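Local coordinates for protein dihydropteroate synthase (Xanthomonas albilineans, PDB 6Q62) that probably catalyses the condensation of para-aminobenzoate with 6-hydroxymethyl-7,8-dihydropterin diphosphate to give 7,8-dihydropteroate, a folate precursor, at residues V42-L50 and P85-T94. Numbering follows the deposited sequence.
Sequences VEAAVAHGL and PVIERLVAQT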
ATOM      1  N   VAL A  42      19.173  -6.403 -24.482  1.00 11.24           N
ATOM      2  CA  VAL A  42      19.581  -5.031 -24.211  1.00 10.74           C
ATOM      3  C   VAL A  42      18.431  -4.056 -24.521  1.00 11.51           C
ATOM      4  O   VAL A  42      18.100  -3.247 -23.661  1.00 10.41           O
ATOM      5  CB  VAL A  42      20.899  -4.675 -24.955  1.00 14.45           C
ATOM      6  CG1 VAL A  42      21.115  -3.170 -24.990  1.00 14.68           C
ATOM      7  CG2 VAL A  42      22.081  -5.382 -24.319  1.00 14.01           C
ATOM      8  N   GLU A  43      17.822  -4.149 -25.714  1.00 11.82           N
ATOM      9  CA  GLU A  43      16.754  -3.227 -26.092  1.00 12.86           C
ATOM     10  C   GLU A  43      15.534  -3.350 -25.175  1.00 14.36           C
ATOM     11  O   GLU A  43      14.906  -2.329 -24.852  1.00 13.23           O
ATOM     12  CB  GLU A  43      16.394  -3.349 -27.576  1.00 14.91           C
ATOM     13  CG  GLU A  43      15.112  -4.055 -27.915  1.00 22.44           C
ATOM     14  CD  GLU A  43      14.921  -4.149 -29.407  1.00 30.10           C
ATOM     15  OE1 GLU A  43      14.373  -3.194 -29.997  1.00 30.52           O
ATOM     16  OE2 GLU A  43      15.344  -5.169 -29.994  1.00 15.15           O
ATOM     17  N   ALA A  44      15.204  -4.588 -24.746  1.00  9.50           N
ATOM     18  CA  ALA A  44      14.070  -4.796 -23.828  1.00  9.88           C
ATOM     19  C   ALA A  44      14.368  -4.182 -22.427  1.00 12.21           C
ATOM     20  O   ALA A  44      13.480  -3.587 -21.816  1.00 11.69           O
ATOM     21  CB  ALA A  44      13.783  -6.282 -23.702  1.00 11.21           C
ATOM     22  N   ALA A  45      15.614  -4.307 -21.942  1.00  8.37           N
ATOM     23  CA  ALA A  45      16.014  -3.734 -20.642  1.00  8.26           C
ATOM     24  C   ALA A  45      16.020  -2.200 -20.700  1.00  8.78           C
ATOM     25  O   ALA A  45      15.539  -1.536 -19.754  1.00  8.10           O
ATOM     26  CB  ALA A  45      17.392  -4.245 -20.258  1.00  8.77           C
ATOM     27  N   VAL A  46      16.485  -1.635 -21.826  1.00  9.03           N
ATOM     28  CA  VAL A  46      16.518  -0.180 -21.997  1.00  9.32           C
ATOM     29  C   VAL A  46      15.072   0.330 -22.007  1.00 12.80           C
ATOM     30  O   VAL A  46      14.750   1.228 -21.240  1.00 10.80           O
ATOM     31  CB  VAL A  46      17.317   0.252 -23.244  1.00 12.73           C
ATOM     32  CG1 VAL A  46      17.119   1.732 -23.561  1.00 12.31           C
ATOM     33  CG2 VAL A  46      18.810  -0.065 -23.064  1.00 11.73           C
ATOM     34  N   ALA A  47      14.193  -0.276 -22.820  1.00 10.76           N
ATOM     35  CA  ALA A  47      12.782   0.140 -22.853  1.00 11.97           C
ATOM     36  C   ALA A  47      12.141   0.027 -21.457  1.00 13.97           C
ATOM     37  O   ALA A  47      11.378   0.911 -21.052  1.00 12.00           O
ATOM     38  CB  ALA A  47      12.012  -0.699 -23.865  1.00 12.67           C
ATOM     39  N   HIS A  48      12.466  -1.041 -20.704  1.00 10.73           N
ATOM     40  CA  HIS A  48      11.935  -1.183 -19.354  1.00 10.92           C
ATOM     41  C   HIS A  48      12.428  -0.064 -18.409  1.00 12.14           C
ATOM     42  O   HIS A  48      11.610   0.524 -17.694  1.00 10.70           O
ATOM     43  CB  HIS A  48      12.245  -2.585 -18.789  1.00 12.63           C
ATOM     44  CG  HIS A  48      11.552  -2.853 -17.493  1.00 17.21           C
ATOM     45  ND1 HIS A  48      10.167  -2.825 -17.400  1.00 19.82           N
ATOM     46  CD2 HIS A  48      12.062  -3.139 -16.274  1.00 19.87           C
ATOM     47  CE1 HIS A  48       9.892  -3.090 -16.131  1.00 19.28           C
ATOM     48  NE2 HIS A  48      10.990  -3.265 -15.414  1.00 19.21           N
ATOM     49  N   GLY A  49      13.725   0.256 -18.447  1.00  9.18           N
ATOM     50  CA  GLY A  49      14.277   1.342 -17.635  1.00  7.60           C
ATOM     51  C   GLY A  49      13.644   2.680 -18.002  1.00 10.80           C
ATOM     52  O   GLY A  49      13.311   3.465 -17.109  1.00 10.52           O
ATOM     53  N   LEU A  50      13.366   2.900 -19.299  1.00 10.77           N
ATOM     54  CA  LEU A  50      12.700   4.151 -19.724  1.00 11.40           C
ATOM     55  C   LEU A  50      11.270   4.231 -19.187  1.00 14.83           C
ATOM     56  O   LEU A  50      10.840   5.303 -18.742  1.00 14.24           O
ATOM     57  CB  LEU A  50      12.693   4.293 -21.242  1.00 11.22           C
ATOM     58  CG  LEU A  50      14.047   4.530 -21.916  1.00 16.51           C
ATOM     59  CD1 LEU A  50      13.887   4.600 -23.420  1.00 17.17           C
ATOM     60  CD2 LEU A  50      14.723   5.785 -21.404  1.00 17.66           C
ATOM     61  N   PRO A  85      25.995  -2.119 -22.453  1.00 11.81           N
ATOM     62  CA  PRO A  85      25.198  -1.427 -23.486  1.00 11.92           C
ATOM     63  C   PRO A  85      23.932  -0.790 -22.885  1.00 13.20           C
ATOM     64  O   PRO A  85      23.502   0.271 -23.333  1.00 13.70           O
ATOM     65  CB  PRO A  85      24.875  -2.528 -24.494  1.00 13.23           C
ATOM     66  CG  PRO A  85      25.800  -3.638 -24.190  1.00 17.82           C
ATOM     67  CD  PRO A  85      26.116  -3.561 -22.744  1.00 13.75           C
ATOM     68  N   VAL A  86      23.351  -1.418 -21.842  1.00  9.84           N
ATOM     69  CA  VAL A  86      22.156  -0.874 -21.172  1.00  8.86           C
ATOM     70  C   VAL A  86      22.484   0.433 -20.444  1.00 12.05           C
ATOM     71  O   VAL A  86      21.757   1.415 -20.597  1.00 13.26           O
ATOM     72  CB  VAL A  86      21.503  -1.921 -20.235  1.00 11.67           C
ATOM     73  CG1 VAL A  86      20.338  -1.321 -19.423  1.00 12.37           C
ATOM     74  CG2 VAL A  86      21.018  -3.102 -21.067  1.00 11.08           C
ATOM     75  N   ILE A  87      23.607   0.453 -19.700  1.00  9.40           N
ATOM     76  CA  ILE A  87      24.037   1.680 -19.016  1.00 10.12           C
ATOM     77  C   ILE A  87      24.324   2.786 -20.060  1.00 12.82           C
ATOM     78  O   ILE A  87      23.886   3.918 -19.873  1.00 12.45           O
ATOM     79  CB  ILE A  87      25.277   1.404 -18.123  1.00 11.73           C
ATOM     80  CG1 ILE A  87      24.874   0.494 -16.945  1.00 12.19           C
ATOM     81  CG2 ILE A  87      25.900   2.717 -17.606  1.00 11.33           C
ATOM     82  CD1 ILE A  87      26.010  -0.189 -16.262  1.00 14.99           C
ATOM     83  N   GLU A  88      25.036   2.450 -21.157  1.00 11.35           N
ATOM     84  CA  GLU A  88      25.387   3.461 -22.181  1.00 12.60           C
ATOM     85  C   GLU A  88      24.123   4.102 -22.773  1.00 18.54           C
ATOM     86  O   GLU A  88      24.037   5.323 -22.911  1.00 20.54           O
ATOM     87  CB  GLU A  88      26.251   2.838 -23.296  1.00 13.80           C
ATOM     88  CG  GLU A  88      27.640   2.444 -22.808  1.00 18.10           C
ATOM     89  CD  GLU A  88      28.531   1.728 -23.802  1.00 37.97           C
ATOM     90  OE1 GLU A  88      27.993   1.071 -24.717  1.00 35.02           O
ATOM     91  OE2 GLU A  88      29.770   1.798 -23.647  1.00 33.74           O
ATOM     92  N   ARG A  89      23.112   3.278 -23.053  1.00 15.45           N
ATOM     93  CA  ARG A  89      21.854   3.782 -23.618  1.00 14.79           C
ATOM     94  C   ARG A  89      21.028   4.555 -22.597  1.00 18.64           C
ATOM     95  O   ARG A  89      20.532   5.637 -22.914  1.00 18.42           O
ATOM     96  CB  ARG A  89      21.050   2.639 -24.244  1.00 13.95           C
ATOM     97  CG  ARG A  89      21.600   2.207 -25.602  1.00 19.85           C
ATOM     98  CD  ARG A  89      21.400   0.723 -25.849  1.00 27.72           C
ATOM     99  NE  ARG A  89      21.829   0.308 -27.197  1.00 29.90           N
ATOM    100  CZ  ARG A  89      23.072  -0.032 -27.539  1.00 44.15           C
ATOM    101  NH1 ARG A  89      24.043  -0.017 -26.638  1.00 28.84           N
ATOM    102  NH2 ARG A  89      23.350  -0.383 -28.785  1.00 41.80           N
ATOM    103  N   LEU A  90      20.898   4.029 -21.361  1.00 12.87           N
ATOM    104  CA  LEU A  90      20.123   4.720 -20.326  1.00 12.89           C
ATOM    105  C   LEU A  90      20.759   6.036 -19.851  1.00 17.23           C
ATOM    106  O   LEU A  90      20.026   6.972 -19.542  1.00 18.24           O
ATOM    107  CB  LEU A  90      19.800   3.794 -19.128  1.00 12.02           C
ATOM    108  CG  LEU A  90      18.774   2.682 -19.383  1.00 14.75           C
ATOM    109  CD1 LEU A  90      18.663   1.774 -18.174  1.00 13.75           C
ATOM    110  CD2 LEU A  90      17.368   3.249 -19.748  1.00 16.39           C
ATOM    111  N   VAL A  91      22.093   6.129 -19.808  1.00 13.69           N
ATOM    112  CA  VAL A  91      22.748   7.380 -19.390  1.00 14.73           C
ATOM    113  C   VAL A  91      22.456   8.501 -20.421  1.00 18.50           C
ATOM    114  O   VAL A  91      22.263   9.656 -20.033  1.00 20.97           O
ATOM    115  CB  VAL A  91      24.251   7.191 -19.048  1.00 19.82           C
ATOM    116  CG1 VAL A  91      25.112   6.974 -20.293  1.00 20.61           C
ATOM    117  CG2 VAL A  91      24.775   8.353 -18.204  1.00 20.74           C
ATOM    118  N   ALA A  92      22.332   8.128 -21.696  1.00 13.83           N
ATOM    119  CA  ALA A  92      22.032   9.064 -22.785  1.00 15.51           C
ATOM    120  C   ALA A  92      20.527   9.409 -22.862  1.00 19.91           C
ATOM    121  O   ALA A  92      20.163  10.472 -23.390  1.00 19.47           O
ATOM    122  CB  ALA A  92      22.477   8.464 -24.102  1.00 16.61           C
ATOM    123  N   GLN A  93      19.643   8.501 -22.388  1.00 15.65           N
ATOM    124  CA  GLN A  93      18.197   8.679 -22.552  1.00 15.54           C
ATOM    125  C   GLN A  93      17.407   8.989 -21.277  1.00 19.00           C
ATOM    126  O   GLN A  93      16.190   9.150 -21.341  1.00 18.26           O
ATOM    127  CB  GLN A  93      17.617   7.449 -23.257  1.00 16.71           C
ATOM    128  CG  GLN A  93      18.213   7.260 -24.655  1.00 20.41           C
ATOM    129  CD  GLN A  93      17.725   6.022 -25.322  1.00 32.27           C
ATOM    130  OE1 GLN A  93      16.534   5.869 -25.537  1.00 29.82           O
ATOM    131  NE2 GLN A  93      18.638   5.130 -25.680  1.00 28.76           N
ATOM    132  N   THR A  94      18.085   9.079 -20.123  1.00 14.93           N
ATOM    133  CA  THR A  94      17.446   9.451 -18.870  1.00 13.83           C
ATOM    134  C   THR A  94      18.327  10.464 -18.169  1.00 16.32           C
ATOM    135  O   THR A  94      19.526  10.556 -18.446  1.00 17.34           O
ATOM    136  CB  THR A  94      17.177   8.241 -17.921  1.00 20.29           C
ATOM    137  OG1 THR A  94      18.386   7.927 -17.248  1.00 20.49           O
ATOM    138  CG2 THR A  94      16.615   7.016 -18.612  1.00 19.03           C
TER
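Thr94, whose methyl CG2 packs 3.6 Å from Leu50 CD2 across the contact, has a hydroxyl held at 3.0 Å from OG1 to Leu90 O, the donor lying above the carbonyl plane. The same OG1 has a weak second bond to the backbone N of Leu96. With OG1 set between the backbone N and the carbonyl carbon (chi1 80°), CG2 is turned toward Leu50 where the helix ends. No hydrogen bond joins the two segments, and their meeting is mainly apolar, though Leu50 CD1 faces Gln93 OE1. Val46 is a knob in the hole formed by Val86, Arg89, Leu90 and Gln93: its CG2 lies 3.7 Å from Arg89 CB, the two side chains crossing at about a right angle, while CG1 leans on Leu90 CD2. Leu90 in turn slips past Val46 in the opposite direction, bringing CD2 within 3.6 Å of Val46 O and against the bare backbone of Gly49. At the N-terminal end of segment 42-50, Val42 lays CG1 3.8 Å from Pro85 CB and also over one face of the Arg89 guanidinium. NH1 of that group makes a weak bond, in plane at its edge, to Pro85 O, which may help to keep the arginine folded back along its own helix. Val86 CG2 packs against Ala45 CB and Val42 CG1, and its side chain also reaches Val28 and Ile62. Leu90 continues inward to Leu60, Ile62 and Leu98. The segments 42-50 and 85-93, inclined at 36° with axes 9.3 Å apart at closest, belong to helices 41-54 and 76-93, which pack side by side outside the parallel strands, as successive helices do in a TIM barrel.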